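Local coordinates for protein putative O-acetylhomoserine (Thiol)-lyase (Campylobacter jejuni, PDB 4OC9) that probably uses pyridoxal 5'-phosphate to convert O-acetylhomoserine and a sulfur donor into homocysteine or a related amino acid, at residues Arg292-Ser297 / Phe334-Ala339; Asn299-Ala304 / Tyr318-Ser323. One frame throughout, in Å; residues are numbered along the deposited sequence.

Contact 1: Arg292-Ser297 / Phe334-Ala339; sequences RIEKHS and FDKNFA
Phe338 and Glu294 meet through similar first torsions. In each, CG lies opposite the carbonyl carbon and beside the backbone N (chi1 -67° for Phe338 and -64° for Glu294). This turns the Phe338 ring to the flank of the helix. Glu294 CB lies above one face of the ring, offset to the rim. From there the Glu294 chain runs on extended and leaves the ring past its CE2 corner. Glu294 CG is 3.7 Å from Phe338 CE2, and Glu294 CD is equally near that carbon. The carboxylate plane is tilted 28° from the ring plane, and the group lies beyond the ring's outline near CE2. Ser297 packs against the start of the Phe338 side chain. Its CB is 3.4 Å from Phe338 CB and 3.5 Å from Phe338 CD1.

The helix is 276-309, the long helix that leads into the C-terminal domain, as in other fold-type I enzymes of this family. Facing it is the loop that joins helix 327-333 to strand 342-346. A type I turn from Phe334 to Asn337 reverses this loop, and Phe338 follows directly. On another side of the helix, Arg292 bonds to the carbonyl of Tyr207, next to the cofactor lysine Lys206. Arg292 also packs on Thr288 of the second subunit.

Ser297 OG donates to Ile293 O at 2.8 Å. That carbonyl also accepts from Ser297 N, and the two donors come from opposite faces of its plane. A water accepts from Ala339 N at 2.9 Å and makes a weak bond to Ser297 O, linking loop to helix. The aliphatic chain of Lys336 comes near the Glu294 carboxylate, with Lys336 CD 4.2 Å from Glu294 OE2. Its ammonium lies farther off, so any attraction between the charges is long-range.

Contact 2: Asn299-Ala304 / Tyr318-Ser323; sequences NAEKVA and YPTLAS
The Tyr318 ring lies between its own loop and the helix. Pro319 CD sits over one face, 3.4 Å above the plane and offset to the rim. Ala300 O lies over the opposite face. Thr320 OG1 is at the edge, in the ring plane. Ala304 CB and Glu301 CA approach obliquely from the helix side. Ala300 CB packs against the phenol end, 3.6 Å from Tyr318 CZ. One helical turn on, Ala304 CB is 3.9 Å from Tyr318 CD2. The two small methyl groups let the ring come close to the helix backbone. With CG anti to the backbone N (chi1 -168°), the Tyr318 side chain extends from the loop to the helix.

The phenol oxygen is buried but has polar partners. It bonds to Ser340 O and also accepts from a water at 2.8 Å from Tyr318 OH. The same water bonds to the Glu301 carboxylate, 3.2 Å from Glu301 OE2. Glu301 stretches out past Thr320 to reach it. On the way its CG passes 3.6 Å from Thr320 OG1, and its OE2 lies 3.4 Å from Thr320 CG2.

A type I turn from Tyr318 to Leu321, closed by a bond from Leu321 N to Tyr318 O, brings Thr320 back beside the Tyr318 ring. Leu343 touches both Ala304 and Tyr318 from strand 342-346. The contact thus joins helix 276-309 to the loop leaving strand 315-317, outermost of its sheet within this chain, where a helix packs over the sheet, as in the C-terminal alpha/beta domain of fold-type I pyridoxal phosphate enzymes.

How the contacts relate
The two contacts use successive parts of helix 276-309, with centres about 11 Å apart. Along the chain the order is 292-297, 299-304, 318-323 and 334-339. Contact 2 is therefore nested inside the loop that contact 1 closes. Strand 315-317 and helix 327-333 lie within that loop, and strand 342-346 follows it. The contacts also touch each other. Ala339 CB packs on Pro319 and Thr320, and the Tyr318 hydroxyl lies near both Ser297 O and Ala339 C. One water belongs to both sites. Together they hold two loops, one from each side of helix 327-333 in sequence, against one helix of the C-terminal region.

Contact 1: Arg292-Ser297 / Phe334-Ala339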
loop_
_atom_site.group_PDB
_atom_site.type_symbol
_atom_site.label_atom_id
_atom_site.label_comp_id
_atom_site.label_asym_id
_atom_site.label_seq_id
_atom_site.Cartn_x
_atom_site.Cartn_y
_atom_site.Cartn_z
ATOM N N ARG D 292 15.184 -17.313 4.622
ATOM C CA ARG D 292 15.315 -17.253 3.174
ATOM C C ARG D 292 16.738 -17.359 2.625
ATOM O O ARG D 292 16.972 -18.140 1.706
ATOM C CB ARG D 292 14.697 -15.969 2.608
ATOM C CG ARG D 292 13.210 -15.917 2.799
ATOM C CD ARG D 292 12.536 -14.684 2.205
ATOM N NE ARG D 292 12.920 -13.427 2.811
ATOM C CZ ARG D 292 13.871 -12.611 2.370
ATOM N NH1 ARG D 292 14.588 -12.893 1.291
ATOM N NH2 ARG D 292 14.105 -11.484 3.014
ATOM N N ILE D 293 17.677 -16.602 3.180
ATOM C CA ILE D 293 19.034 -16.630 2.669
ATOM C C ILE D 293 19.662 -18.027 2.738
ATOM O O ILE D 293 20.506 -18.366 1.922
ATOM C CB ILE D 293 19.920 -15.569 3.350
ATOM C CG1 ILE D 293 21.134 -15.249 2.496
ATOM C CG2 ILE D 293 20.244 -15.943 4.784
ATOM C CD1 ILE D 293 20.790 -14.630 1.146
ATOM N N GLU D 294 19.284 -18.825 3.721
ATOM C CA GLU D 294 19.815 -20.185 3.821
ATOM C C GLU D 294 19.321 -21.042 2.652
ATOM O O GLU D 294 20.105 -21.791 2.074
ATOM C CB GLU D 294 19.495 -20.847 5.167
ATOM C CG GLU D 294 20.163 -20.112 6.338
ATOM C CD GLU D 294 20.085 -20.841 7.682
ATOM O OE1 GLU D 294 19.514 -21.951 7.738
ATOM O OE2 GLU D 294 20.658 -20.313 8.665
ATOM N N LYS D 295 18.038 -20.917 2.281
ATOM C CA LYS D 295 17.504 -21.681 1.152
ATOM C C LYS D 295 18.188 -21.188 -0.127
ATOM O O LYS D 295 18.554 -21.966 -1.004
ATOM C CB LYS D 295 15.993 -21.502 1.004
ATOM C CG LYS D 295 15.380 -22.318 -0.127
ATOM C CD LYS D 295 15.459 -23.802 0.174
ATOM C CE LYS D 295 14.889 -24.694 -0.938
ATOM N NZ LYS D 295 13.447 -24.541 -1.266
ATOM N N HIS D 296 18.284 -19.875 -0.276
ATOM C CA HIS D 296 18.935 -19.346 -1.449
ATOM C C HIS D 296 20.323 -19.974 -1.569
ATOM O O HIS D 296 20.745 -20.348 -2.674
ATOM C CB HIS D 296 19.144 -17.829 -1.406
ATOM C CG HIS D 296 17.917 -16.998 -1.617
ATOM N ND1 HIS D 296 17.390 -16.771 -2.873
ATOM C CD2 HIS D 296 17.251 -16.176 -0.780
ATOM C CE1 HIS D 296 16.378 -15.944 -2.777
ATOM N NE2 HIS D 296 16.264 -15.576 -1.515
ATOM N N SER D 297 21.028 -20.023 -0.442
ATOM C CA SER D 297 22.399 -20.557 -0.396
ATOM C C SER D 297 22.471 -22.032 -0.704
ATOM O O SER D 297 23.295 -22.468 -1.478
ATOM C CB SER D 297 23.051 -20.226 0.950
ATOM O OG SER D 297 23.170 -18.809 1.127
ATOM N N PHE D 334 33.045 -16.229 6.219
ATOM C CA PHE D 334 31.624 -16.704 6.301
ATOM C C PHE D 334 31.436 -17.823 7.338
ATOM O O PHE D 334 31.695 -18.991 7.048
ATOM C CB PHE D 334 31.165 -17.126 4.912
ATOM C CG PHE D 334 31.032 -15.990 3.946
ATOM C CD1 PHE D 334 32.149 -15.374 3.415
ATOM C CD2 PHE D 334 29.798 -15.593 3.502
ATOM C CE1 PHE D 334 32.032 -14.348 2.505
ATOM C CE2 PHE D 334 29.675 -14.566 2.579
ATOM C CZ PHE D 334 30.798 -13.939 2.081
ATOM N N ASP D 335 30.995 -17.444 8.540
ATOM C CA ASP D 335 30.821 -18.384 9.645
ATOM C C ASP D 335 29.803 -19.517 9.465
ATOM O O ASP D 335 30.044 -20.628 9.958
ATOM C CB ASP D 335 30.576 -17.634 10.953
ATOM C CG ASP D 335 31.779 -16.774 11.388
ATOM O OD1 ASP D 335 32.858 -16.843 10.761
ATOM O OD2 ASP D 335 31.633 -16.026 12.394
ATOM N N LYS D 336 28.680 -19.243 8.797
ATOM C CA LYS D 336 27.633 -20.259 8.574
ATOM C C LYS D 336 27.744 -21.170 7.321
ATOM O O LYS D 336 26.861 -21.969 6.962
ATOM C CB LYS D 336 26.270 -19.582 8.561
ATOM C CG LYS D 336 25.764 -19.131 9.920
ATOM C CD LYS D 336 24.356 -18.569 9.808
ATOM C CE LYS D 336 23.628 -18.218 11.150
ATOM N NZ LYS D 336 24.383 -17.473 12.206
ATOM N N ASN D 337 28.863 -21.049 6.661
ATOM C CA ASN D 337 29.152 -21.815 5.468
ATOM C C ASN D 337 28.094 -21.738 4.343
ATOM O O ASN D 337 27.734 -22.747 3.734
ATOM C CB ASN D 337 29.477 -23.269 5.790
ATOM C CG ASN D 337 30.266 -23.932 4.678
ATOM O OD1 ASN D 337 31.221 -23.354 4.158
ATOM N ND2 ASN D 337 29.900 -25.157 4.339
ATOM N N PHE D 338 27.507 -20.558 4.167
ATOM C CA PHE D 338 26.513 -20.287 3.134
ATOM C C PHE D 338 27.100 -19.123 2.380
ATOM O O PHE D 338 27.610 -18.202 2.981
ATOM C CB PHE D 338 25.127 -19.944 3.680
ATOM C CG PHE D 338 24.428 -21.083 4.395
ATOM C CD1 PHE D 338 24.014 -22.200 3.697
ATOM C CD2 PHE D 338 24.031 -20.948 5.719
ATOM C CE1 PHE D 338 23.361 -23.234 4.328
ATOM C CE2 PHE D 338 23.342 -21.959 6.354
ATOM C CZ PHE D 338 23.010 -23.106 5.658
ATOM N N ALA D 339 27.015 -19.152 1.062
ATOM C CA ALA D 339 27.594 -18.102 0.231
ATOM C C ALA D 339 26.621 -17.253 -0.596
ATOM O O ALA D 339 26.986 -16.637 -1.606
ATOM C CB ALA D 339 28.601 -18.741 -0.685
HETATM O O HOH W 1 26.297 -21.650 -0.279
#

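Contact 2: Asn299-Ala304 / Tyr318-Ser323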
loop_
_atom_site.group_PDB
_atom_site.type_symbol
_atom_site.label_atom_id
_atom_site.label_comp_id
_atom_site.label_asym_id
_atom_site.label_seq_id
_atom_site.Cartn_x
_atom_site.Cartn_y
_atom_site.Cartn_z
ATOM N N ASN D 299 20.269 -23.829 -2.357
ATOM C CA ASN D 299 19.962 -24.015 -3.761
ATOM C C ASN D 299 21.123 -23.623 -4.657
ATOM O O ASN D 299 21.462 -24.345 -5.586
ATOM C CB ASN D 299 18.748 -23.221 -4.202
ATOM C CG ASN D 299 17.430 -23.827 -3.751
ATOM O OD1 ASN D 299 17.375 -24.962 -3.328
ATOM N ND2 ASN D 299 16.348 -23.071 -3.910
ATOM N N ALA D 300 21.746 -22.482 -4.378
ATOM C CA ALA D 300 22.858 -22.027 -5.195
ATOM C C ALA D 300 23.976 -23.030 -5.254
ATOM O O ALA D 300 24.577 -23.265 -6.318
ATOM C CB ALA D 300 23.387 -20.699 -4.685
ATOM N N GLU D 301 24.276 -23.628 -4.105
ATOM C CA GLU D 301 25.351 -24.610 -4.028
ATOM C C GLU D 301 25.069 -25.826 -4.893
ATOM O O GLU D 301 25.953 -26.268 -5.615
ATOM C CB GLU D 301 25.631 -24.988 -2.598
ATOM C CG GLU D 301 26.871 -25.843 -2.439
ATOM C CD GLU D 301 27.278 -25.846 -0.926
ATOM O OE1 GLU D 301 27.876 -26.784 -0.302
ATOM O OE2 GLU D 301 26.985 -24.780 -0.318
ATOM N N LYS D 302 23.842 -26.330 -4.854
ATOM C CA LYS D 302 23.468 -27.483 -5.673
ATOM C C LYS D 302 23.520 -27.164 -7.153
ATOM O O LYS D 302 24.033 -27.965 -7.943
ATOM C CB LYS D 302 22.136 -27.963 -5.316
ATOM C CG LYS D 302 22.094 -28.513 -3.910
ATOM C CD LYS D 302 20.668 -28.854 -3.514
ATOM C CE LYS D 302 20.611 -29.368 -2.091
ATOM N NZ LYS D 302 19.190 -29.582 -1.721
ATOM N N VAL D 303 23.066 -25.978 -7.523
ATOM C CA VAL D 303 23.111 -25.546 -8.907
ATOM C C VAL D 303 24.592 -25.389 -9.303
ATOM O O VAL D 303 24.996 -25.775 -10.401
ATOM C CB VAL D 303 22.361 -24.211 -9.125
ATOM C CG1 VAL D 303 22.588 -23.644 -10.514
ATOM C CG2 VAL D 303 20.880 -24.397 -8.871
ATOM N N ALA D 304 25.402 -24.828 -8.424
ATOM C CA ALA D 304 26.814 -24.643 -8.728
ATOM C C ALA D 304 27.510 -25.980 -8.981
ATOM O O ALA D 304 28.247 -26.129 -9.959
ATOM C CB ALA D 304 27.498 -23.905 -7.596
ATOM N N TYR D 318 31.637 -19.639 -7.893
ATOM C CA TYR D 318 30.837 -19.703 -6.663
ATOM C C TYR D 318 31.832 -20.104 -5.557
ATOM O O TYR D 318 32.552 -21.063 -5.682
ATOM C CB TYR D 318 29.598 -20.604 -6.806
ATOM C CG TYR D 318 28.634 -20.472 -5.680
ATOM C CD1 TYR D 318 27.790 -19.380 -5.594
ATOM C CD2 TYR D 318 28.508 -21.462 -4.732
ATOM C CE1 TYR D 318 26.888 -19.254 -4.562
ATOM C CE2 TYR D 318 27.610 -21.347 -3.686
ATOM C CZ TYR D 318 26.798 -20.229 -3.607
ATOM O OH TYR D 318 25.895 -20.137 -2.545
ATOM N N PRO D 319 31.864 -19.354 -4.464
ATOM C CA PRO D 319 32.819 -19.578 -3.385
ATOM C C PRO D 319 32.854 -20.914 -2.659
ATOM O O PRO D 319 33.878 -21.240 -2.096
ATOM C CB PRO D 319 32.477 -18.452 -2.386
ATOM C CG PRO D 319 31.587 -17.511 -3.116
ATOM C CD PRO D 319 30.829 -18.379 -4.064
ATOM N N THR D 320 31.770 -21.685 -2.677
ATOM C CA THR D 320 31.772 -22.955 -2.001
ATOM C C THR D 320 32.589 -23.988 -2.788
ATOM O O THR D 320 32.951 -25.035 -2.238
ATOM C CB THR D 320 30.359 -23.513 -1.800
ATOM O OG1 THR D 320 29.768 -23.802 -3.071
ATOM C CG2 THR D 320 29.520 -22.571 -1.026
ATOM N N LEU D 321 32.854 -23.729 -4.072
ATOM C CA LEU D 321 33.633 -24.658 -4.880
ATOM C C LEU D 321 35.105 -24.579 -4.429
ATOM O O LEU D 321 35.726 -23.525 -4.512
ATOM C CB LEU D 321 33.485 -24.340 -6.364
ATOM C CG LEU D 321 32.100 -24.533 -6.973
ATOM C CD1 LEU D 321 32.035 -24.043 -8.416
ATOM C CD2 LEU D 321 31.683 -25.975 -6.894
ATOM N N ALA D 322 35.643 -25.701 -3.945
ATOM C CA ALA D 322 37.014 -25.801 -3.441
ATOM C C ALA D 322 38.115 -25.281 -4.361
ATOM O O ALA D 322 39.168 -24.851 -3.890
ATOM C CB ALA D 322 37.302 -27.250 -3.052
ATOM N N SER D 323 37.887 -25.341 -5.666
ATOM C CA SER D 323 38.860 -24.861 -6.645
ATOM C C SER D 323 38.731 -23.375 -6.889
ATOM O O SER D 323 39.565 -22.753 -7.583
ATOM C CB SER D 323 38.651 -25.563 -7.985
ATOM O OG SER D 323 38.816 -26.951 -7.866
HETATM O O HOH W 1 26.297 -21.650 -0.279
#